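Long-range contacts in lasso peptide isopeptidase AtxE2 (Asticcacaulis excentricus, PDB 5TXE), which hydrolyses the isopeptide bond of the lasso peptides astexin-2 and astexin-3, opening their threaded rings to give linear peptides: residues Q302-M307 and L316-R321; M329-M334 and V342-A347. The protein carries 1 engineered substitution. All coordinates share one frame; numbering follows the deposited sequence.

Contact 1 of 2, residues Q302-M307 and L316-R321; sequences QNITRM and LYFLRR
The guanidinium of Arg320 grips the backbone carbonyl of Gln302 side-on: NE lies 2.9 Å and NH2 2.8 Å from Gln302 O, which sits at the edge of the group and close to its plane. Both bonds are bent, with N-H...O angles of 144°, as expected when NE and NH2 converge on one oxygen. A bend at chi3 folds the Arg320 chain back so that its nitrogens meet this carbonyl on the neighbouring segment. Further along, two backbone bonds join the strands, Thr305 N to Leu319 O at 2.9 Å and Leu319 N to Arg306 O at 2.8 Å. A water adds a bridge, donating to Asn303 O and accepting from Arg321 N.

On the face that carries Met307 and Phe318, Ile304 crosses the Phe318 ring at about a right angle. Its CD1 stands 3.7 Å from the ring centroid, only 10° off the normal, while CG1 reaches Phe318 CD1 at 3.6 Å. The ring is brought under the isoleucine by a chi1 of 62°, which sets CG between the backbone N and the carbonyl carbon. Beside it, Met307 CB packs on Phe318 CB at 3.9 Å; Leu284 of strand 283-288 touches both Ile304 and Met307.

Several polar ends have further partners outside the two segments. Glu322 pairs with Arg320 NH1, and Glu56 takes both a salt bridge from Arg321 NH2 and a hydrogen bond from Thr305 OG1. Glu322 probably helps fix the rotation of the Arg320 guanidinium, and the positive charge would polarise the Gln302 carbonyl. A side chain of one segment thus supplies two bonds to a backbone carbonyl of the other, beside the backbone bonds.

Contact 2 of 2, residues M329-M334 and V342-A347; sequences MALYRM and VRIWHA
A beta hairpin brings strand 342-347 to the outer edge of a four-stranded antiparallel sheet, and a classic beta bulge interrupts its pairing with 329-334. Leu331 O receives Ile344 N at 3.0 Å and, more weakly, Trp345 N at 3.4 Å, so Ile344 and Trp345 together face Leu331. Beyond the bulge, Arg333 and Val342 exchange two backbone bonds; Met329 and Ala347 do the same at the other end.

On the Tyr332 side, the aliphatic part of Arg343 lies across one ring face, CG 4.2 Å from the centroid. Arg343 NH2 lies 3.6 Å above the plane of the His346 ring, over its centre, and His346 ND1 bonds to Glu328. Glu322 bonds to Tyr332 OH and pairs with Arg343 NH1.

On the face of Leu331 and Trp345 the contacts are apolar. With CG anti to the backbone N (chi1 173°), the indole swings toward the partner strand, its benzo rim (CZ3) touching Met329 CB at 3.8 Å, with Leu331 N at the ring edge. Ile344 CD1 meets Leu331 CD2 at 4.0 Å. A four-stranded antiparallel sheet of this kind is the blade of a beta-propeller, consistent with the N-terminal propeller of the prolyl oligopeptidase family.

Overall arrangement
Contacts 1 and 2 are successive hairpins of one four-stranded antiparallel sheet, their centres about 9 Å apart, and strands 315-322 and 328-335 are its middle pair. Probable hydrogen bonds join them there, Phe318 O to Tyr332 N at 2.7 Å and Leu316 O to Met334 N at 2.8 Å, and the rings of Phe318 and Tyr332 meet with planes about 20° apart. Glu322 serves both, pairing with Arg320 of contact 1 and Arg343 of contact 2. Contact 1 comes nearer the catalytic region: the Arg321 side chain is about 11 Å from that of Tyr438, which stabilises the alkoxide intermediate. Contact 2, at the outer strand 342-347, is remote from the residues known to act in catalysis or substrate binding.

Contact 1 of 2, residues Q302-M307 and L316-R321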
loop_
_atom_site.group_PDB
_atom_site.type_symbol
_atom_site.label_atom_id
_atom_site.label_comp_id
_atom_site.label_asym_id
_atom_site.label_seq_id
_atom_site.Cartn_x
_atom_site.Cartn_y
_atom_site.Cartn_z
ATOM N N GLN A 302 1.693 -10.855 -22.784
ATOM C CA GLN A 302 2.557 -9.739 -22.327
ATOM C C GLN A 302 2.247 -9.265 -20.936
ATOM O O GLN A 302 1.082 -9.087 -20.573
ATOM C CB GLN A 302 2.457 -8.525 -23.256
ATOM C CG GLN A 302 2.790 -8.842 -24.712
ATOM C CD GLN A 302 3.578 -7.757 -25.365
ATOM O OE1 GLN A 302 3.181 -6.569 -25.408
ATOM N NE2 GLN A 302 4.730 -8.142 -25.850
ATOM N N ASN A 303 3.314 -9.041 -20.187
ATOM C CA ASN A 303 3.281 -8.455 -18.860
ATOM C C ASN A 303 2.435 -9.240 -17.855
ATOM O O ASN A 303 1.687 -8.709 -17.062
ATOM C CB ASN A 303 2.899 -6.990 -18.974
ATOM C CG ASN A 303 4.013 -6.173 -19.614
ATOM O OD1 ASN A 303 5.201 -6.292 -19.258
ATOM N ND2 ASN A 303 3.651 -5.405 -20.616
ATOM N N ILE A 304 2.638 -10.544 -17.864
ATOM C CA ILE A 304 1.988 -11.435 -16.929
ATOM C C ILE A 304 2.416 -11.065 -15.523
ATOM O O ILE A 304 3.570 -10.757 -15.275
ATOM C CB ILE A 304 2.336 -12.911 -17.268
ATOM C CG1 ILE A 304 1.618 -13.263 -18.574
ATOM C CG2 ILE A 304 1.944 -13.881 -16.146
ATOM C CD1 ILE A 304 2.065 -14.557 -19.225
ATOM N N THR A 305 1.486 -11.128 -14.588
ATOM C CA THR A 305 1.819 -10.874 -13.162
ATOM C C THR A 305 1.797 -12.115 -12.265
ATOM O O THR A 305 2.263 -12.079 -11.146
ATOM C CB THR A 305 0.891 -9.816 -12.590
ATOM O OG1 THR A 305 -0.454 -10.177 -12.910
ATOM C CG2 THR A 305 1.222 -8.457 -13.204
ATOM N N ARG A 306 1.230 -13.199 -12.753
ATOM C CA ARG A 306 1.140 -14.397 -11.961
ATOM C C ARG A 306 0.793 -15.549 -12.882
ATOM O O ARG A 306 -0.119 -15.427 -13.688
ATOM C CB ARG A 306 0.018 -14.261 -10.903
ATOM C CG ARG A 306 0.403 -14.736 -9.519
ATOM C CD ARG A 306 0.861 -16.183 -9.494
ATOM N NE ARG A 306 1.022 -16.685 -8.134
ATOM C CZ ARG A 306 1.529 -17.891 -7.814
ATOM N NH1 ARG A 306 1.930 -18.759 -8.754
ATOM N NH2 ARG A 306 1.630 -18.254 -6.527
ATOM N N MET A 307 1.458 -16.687 -12.715
ATOM C CA MET A 307 1.041 -17.904 -13.457
ATOM C C MET A 307 0.967 -19.182 -12.586
ATOM O O MET A 307 1.629 -19.285 -11.568
ATOM C CB MET A 307 2.014 -18.104 -14.599
ATOM C CG MET A 307 3.395 -18.559 -14.168
ATOM S SD MET A 307 4.482 -18.956 -15.554
ATOM C CE MET A 307 4.634 -17.382 -16.383
ATOM N N LEU A 316 -1.678 -24.053 -18.512
ATOM C CA LEU A 316 -1.133 -22.964 -17.757
ATOM C C LEU A 316 -2.236 -21.925 -17.588
ATOM O O LEU A 316 -3.003 -21.671 -18.532
ATOM C CB LEU A 316 0.016 -22.349 -18.520
ATOM C CG LEU A 316 0.750 -21.255 -17.789
ATOM C CD1 LEU A 316 1.606 -21.814 -16.662
ATOM C CD2 LEU A 316 1.575 -20.454 -18.760
ATOM N N TYR A 317 -2.363 -21.386 -16.366
ATOM C CA TYR A 317 -3.245 -20.249 -16.115
ATOM C C TYR A 317 -2.404 -19.039 -15.746
ATOM O O TYR A 317 -1.368 -19.172 -15.113
ATOM C CB TYR A 317 -4.177 -20.540 -14.974
ATOM C CG TYR A 317 -4.942 -21.817 -15.072
ATOM C CD1 TYR A 317 -6.130 -21.890 -15.781
ATOM C CD2 TYR A 317 -4.497 -22.956 -14.397
ATOM C CE1 TYR A 317 -6.845 -23.072 -15.844
ATOM C CE2 TYR A 317 -5.223 -24.144 -14.430
ATOM C CZ TYR A 317 -6.391 -24.224 -15.154
ATOM O OH TYR A 317 -7.088 -25.456 -15.195
ATOM N N PHE A 318 -2.834 -17.855 -16.176
ATOM C CA PHE A 318 -2.145 -16.660 -15.779
ATOM C C PHE A 318 -2.990 -15.408 -15.653
ATOM O O PHE A 318 -4.069 -15.298 -16.247
ATOM C CB PHE A 318 -0.909 -16.408 -16.637
ATOM C CG PHE A 318 -1.171 -16.192 -18.090
ATOM C CD1 PHE A 318 -1.559 -14.955 -18.553
ATOM C CD2 PHE A 318 -0.932 -17.200 -19.016
ATOM C CE1 PHE A 318 -1.745 -14.719 -19.897
ATOM C CE2 PHE A 318 -1.110 -16.966 -20.371
ATOM C CZ PHE A 318 -1.517 -15.721 -20.810
ATOM N N LEU A 319 -2.480 -14.488 -14.847
ATOM C CA LEU A 319 -3.110 -13.193 -14.612
ATOM C C LEU A 319 -2.330 -12.096 -15.252
ATOM O O LEU A 319 -1.102 -12.197 -15.395
ATOM C CB LEU A 319 -3.082 -12.842 -13.119
ATOM C CG LEU A 319 -4.118 -13.526 -12.241
ATOM C CD1 LEU A 319 -3.916 -13.128 -10.782
ATOM C CD2 LEU A 319 -5.507 -13.147 -12.696
ATOM N N ARG A 320 -3.028 -11.024 -15.589
ATOM C CA ARG A 320 -2.344 -9.822 -16.000
ATOM C C ARG A 320 -3.280 -8.633 -15.935
ATOM O O ARG A 320 -4.486 -8.773 -15.743
ATOM C CB ARG A 320 -1.825 -9.941 -17.415
ATOM C CG ARG A 320 -2.991 -9.929 -18.402
ATOM C CD ARG A 320 -2.714 -10.278 -19.833
ATOM N NE ARG A 320 -1.774 -9.421 -20.473
ATOM C CZ ARG A 320 -2.050 -8.661 -21.520
ATOM N NH1 ARG A 320 -3.270 -8.624 -22.056
ATOM N NH2 ARG A 320 -1.068 -7.927 -22.013
ATOM N N ARG A 321 -2.697 -7.456 -16.101
ATOM C CA ARG A 321 -3.476 -6.227 -16.215
ATOM C C ARG A 321 -3.646 -5.862 -17.661
ATOM O O ARG A 321 -2.765 -6.126 -18.449
ATOM C CB ARG A 321 -2.762 -5.102 -15.485
ATOM C CG ARG A 321 -2.817 -5.346 -14.005
ATOM C CD ARG A 321 -1.527 -5.073 -13.297
ATOM N NE ARG A 321 -1.672 -5.407 -11.877
ATOM C CZ ARG A 321 -1.542 -4.548 -10.858
ATOM N NH1 ARG A 321 -1.213 -3.277 -11.061
ATOM N NH2 ARG A 321 -1.712 -4.982 -9.609
HETATM O O HOH W 1 0.002 -6.712 -16.564
#

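Contact 2 of 2, residues M329-M334 and V342-A347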
loop_
_atom_site.group_PDB
_atom_site.type_symbol
_atom_site.label_atom_id
_atom_site.label_comp_id
_atom_site.label_asym_id
_atom_site.label_seq_id
_atom_site.Cartn_x
_atom_site.Cartn_y
_atom_site.Cartn_z
ATOM N N MET A 329 -8.128 -6.372 -14.592
ATOM C CA MET A 329 -7.373 -7.595 -14.421
ATOM C C MET A 329 -8.032 -8.610 -15.311
ATOM O O MET A 329 -9.225 -8.559 -15.499
ATOM C CB MET A 329 -7.491 -8.155 -13.005
ATOM C CG MET A 329 -6.843 -7.308 -11.946
ATOM S SD MET A 329 -5.246 -7.895 -11.405
ATOM C CE MET A 329 -5.628 -9.571 -11.015
ATOM N N ALA A 330 -7.258 -9.589 -15.751
ATOM C CA ALA A 330 -7.766 -10.696 -16.570
ATOM C C ALA A 330 -7.025 -11.982 -16.250
ATOM O O ALA A 330 -5.854 -11.968 -15.935
ATOM C CB ALA A 330 -7.627 -10.360 -18.057
ATOM N N LEU A 331 -7.744 -13.070 -16.349
ATOM C CA LEU A 331 -7.238 -14.384 -16.136
ATOM C C LEU A 331 -7.354 -15.168 -17.430
ATOM O O LEU A 331 -8.439 -15.180 -18.059
ATOM C CB LEU A 331 -8.119 -15.048 -15.114
ATOM C CG LEU A 331 -7.801 -16.481 -14.751
ATOM C CD1 LEU A 331 -6.411 -16.599 -14.174
ATOM C CD2 LEU A 331 -8.856 -16.950 -13.745
ATOM N N TYR A 332 -6.245 -15.813 -17.813
ATOM C CA TYR A 332 -6.127 -16.611 -19.048
ATOM C C TYR A 332 -5.897 -18.097 -18.771
ATOM O O TYR A 332 -5.231 -18.477 -17.773
ATOM C CB TYR A 332 -4.988 -16.069 -19.911
ATOM C CG TYR A 332 -5.342 -14.749 -20.544
ATOM C CD1 TYR A 332 -5.207 -13.577 -19.843
ATOM C CD2 TYR A 332 -5.842 -14.688 -21.842
ATOM C CE1 TYR A 332 -5.553 -12.356 -20.413
ATOM C CE2 TYR A 332 -6.191 -13.483 -22.419
ATOM C CZ TYR A 332 -6.048 -12.319 -21.687
ATOM O OH TYR A 332 -6.390 -11.138 -22.231
ATOM N N ARG A 333 -6.443 -18.928 -19.673
ATOM C CA ARG A 333 -6.202 -20.380 -19.687
ATOM C C ARG A 333 -5.556 -20.788 -21.024
ATOM O O ARG A 333 -6.058 -20.477 -22.100
ATOM C CB ARG A 333 -7.523 -21.054 -19.492
ATOM C CG ARG A 333 -7.537 -22.560 -19.471
ATOM C CD ARG A 333 -9.004 -22.981 -19.536
ATOM N NE ARG A 333 -9.115 -24.412 -19.358
ATOM C CZ ARG A 333 -8.818 -25.324 -20.291
ATOM N NH1 ARG A 333 -8.397 -24.976 -21.514
ATOM N NH2 ARG A 333 -8.953 -26.608 -19.993
ATOM N N MET A 334 -4.455 -21.496 -20.927
ATOM C CA MET A 334 -3.659 -21.813 -22.076
ATOM C C MET A 334 -3.280 -23.306 -22.053
ATOM O O MET A 334 -2.434 -23.694 -21.233
ATOM C CB MET A 334 -2.375 -20.987 -22.063
ATOM C CG MET A 334 -1.622 -21.159 -23.356
ATOM S SD MET A 334 -0.029 -20.398 -23.330
ATOM C CE MET A 334 0.888 -21.638 -22.438
ATOM N N VAL A 342 -6.482 -18.276 -23.910
ATOM C CA VAL A 342 -7.852 -17.812 -24.015
ATOM C C VAL A 342 -8.288 -17.120 -22.707
ATOM O O VAL A 342 -8.105 -17.664 -21.610
ATOM C CB VAL A 342 -8.786 -18.995 -24.293
ATOM C CG1 VAL A 342 -10.233 -18.528 -24.379
ATOM C CG2 VAL A 342 -8.361 -19.671 -25.596
ATOM N N ARG A 343 -8.890 -15.939 -22.838
ATOM C CA ARG A 343 -9.364 -15.176 -21.680
ATOM C C ARG A 343 -10.590 -15.805 -21.125
ATOM O O ARG A 343 -11.516 -16.026 -21.846
ATOM C CB ARG A 343 -9.715 -13.751 -22.074
ATOM C CG ARG A 343 -9.840 -12.840 -20.865
ATOM C CD ARG A 343 -9.796 -11.387 -21.272
ATOM N NE ARG A 343 -11.060 -11.023 -21.878
ATOM C CZ ARG A 343 -11.307 -9.823 -22.374
ATOM N NH1 ARG A 343 -10.376 -8.886 -22.344
ATOM N NH2 ARG A 343 -12.483 -9.558 -22.897
ATOM N N ILE A 344 -10.618 -16.103 -19.836
ATOM C CA ILE A 344 -11.832 -16.646 -19.242
ATOM C C ILE A 344 -12.510 -15.732 -18.230
ATOM O O ILE A 344 -13.634 -15.990 -17.848
ATOM C CB ILE A 344 -11.565 -18.003 -18.581
ATOM C CG1 ILE A 344 -10.458 -17.900 -17.560
ATOM C CG2 ILE A 344 -11.164 -19.032 -19.641
ATOM C CD1 ILE A 344 -10.362 -19.150 -16.719
ATOM N N TRP A 345 -11.800 -14.713 -17.732
ATOM C CA TRP A 345 -12.381 -13.750 -16.773
ATOM C C TRP A 345 -11.656 -12.431 -16.917
ATOM O O TRP A 345 -10.449 -12.406 -17.164
ATOM C CB TRP A 345 -12.262 -14.279 -15.351
ATOM C CG TRP A 345 -12.676 -13.327 -14.219
ATOM C CD1 TRP A 345 -13.897 -13.267 -13.591
ATOM C CD2 TRP A 345 -11.850 -12.347 -13.555
ATOM N NE1 TRP A 345 -13.878 -12.316 -12.590
ATOM C CE2 TRP A 345 -12.646 -11.725 -12.558
ATOM C CE3 TRP A 345 -10.518 -11.928 -13.712
ATOM C CZ2 TRP A 345 -12.159 -10.728 -11.736
ATOM C CZ3 TRP A 345 -10.018 -10.944 -12.865
ATOM C CH2 TRP A 345 -10.837 -10.350 -11.904
ATOM N N HIS A 346 -12.391 -11.348 -16.758
ATOM C CA HIS A 346 -11.792 -10.029 -16.625
ATOM C C HIS A 346 -12.764 -9.107 -15.873
ATOM O O HIS A 346 -13.960 -9.269 -15.974
ATOM C CB HIS A 346 -11.462 -9.428 -17.983
ATOM C CG HIS A 346 -12.673 -9.167 -18.824
ATOM N ND1 HIS A 346 -13.006 -7.915 -19.315
ATOM C CD2 HIS A 346 -13.649 -10.004 -19.239
ATOM C CE1 HIS A 346 -14.132 -7.999 -19.998
ATOM N NE2 HIS A 346 -14.545 -9.254 -19.961
ATOM N N ALA A 347 -12.234 -8.142 -15.121
ATOM C CA ALA A 347 -13.061 -7.215 -14.336
ATOM C C ALA A 347 -12.195 -6.059 -13.874
ATOM O O ALA A 347 -10.947 -6.151 -13.860
ATOM C CB ALA A 347 -13.626 -7.910 -13.129
#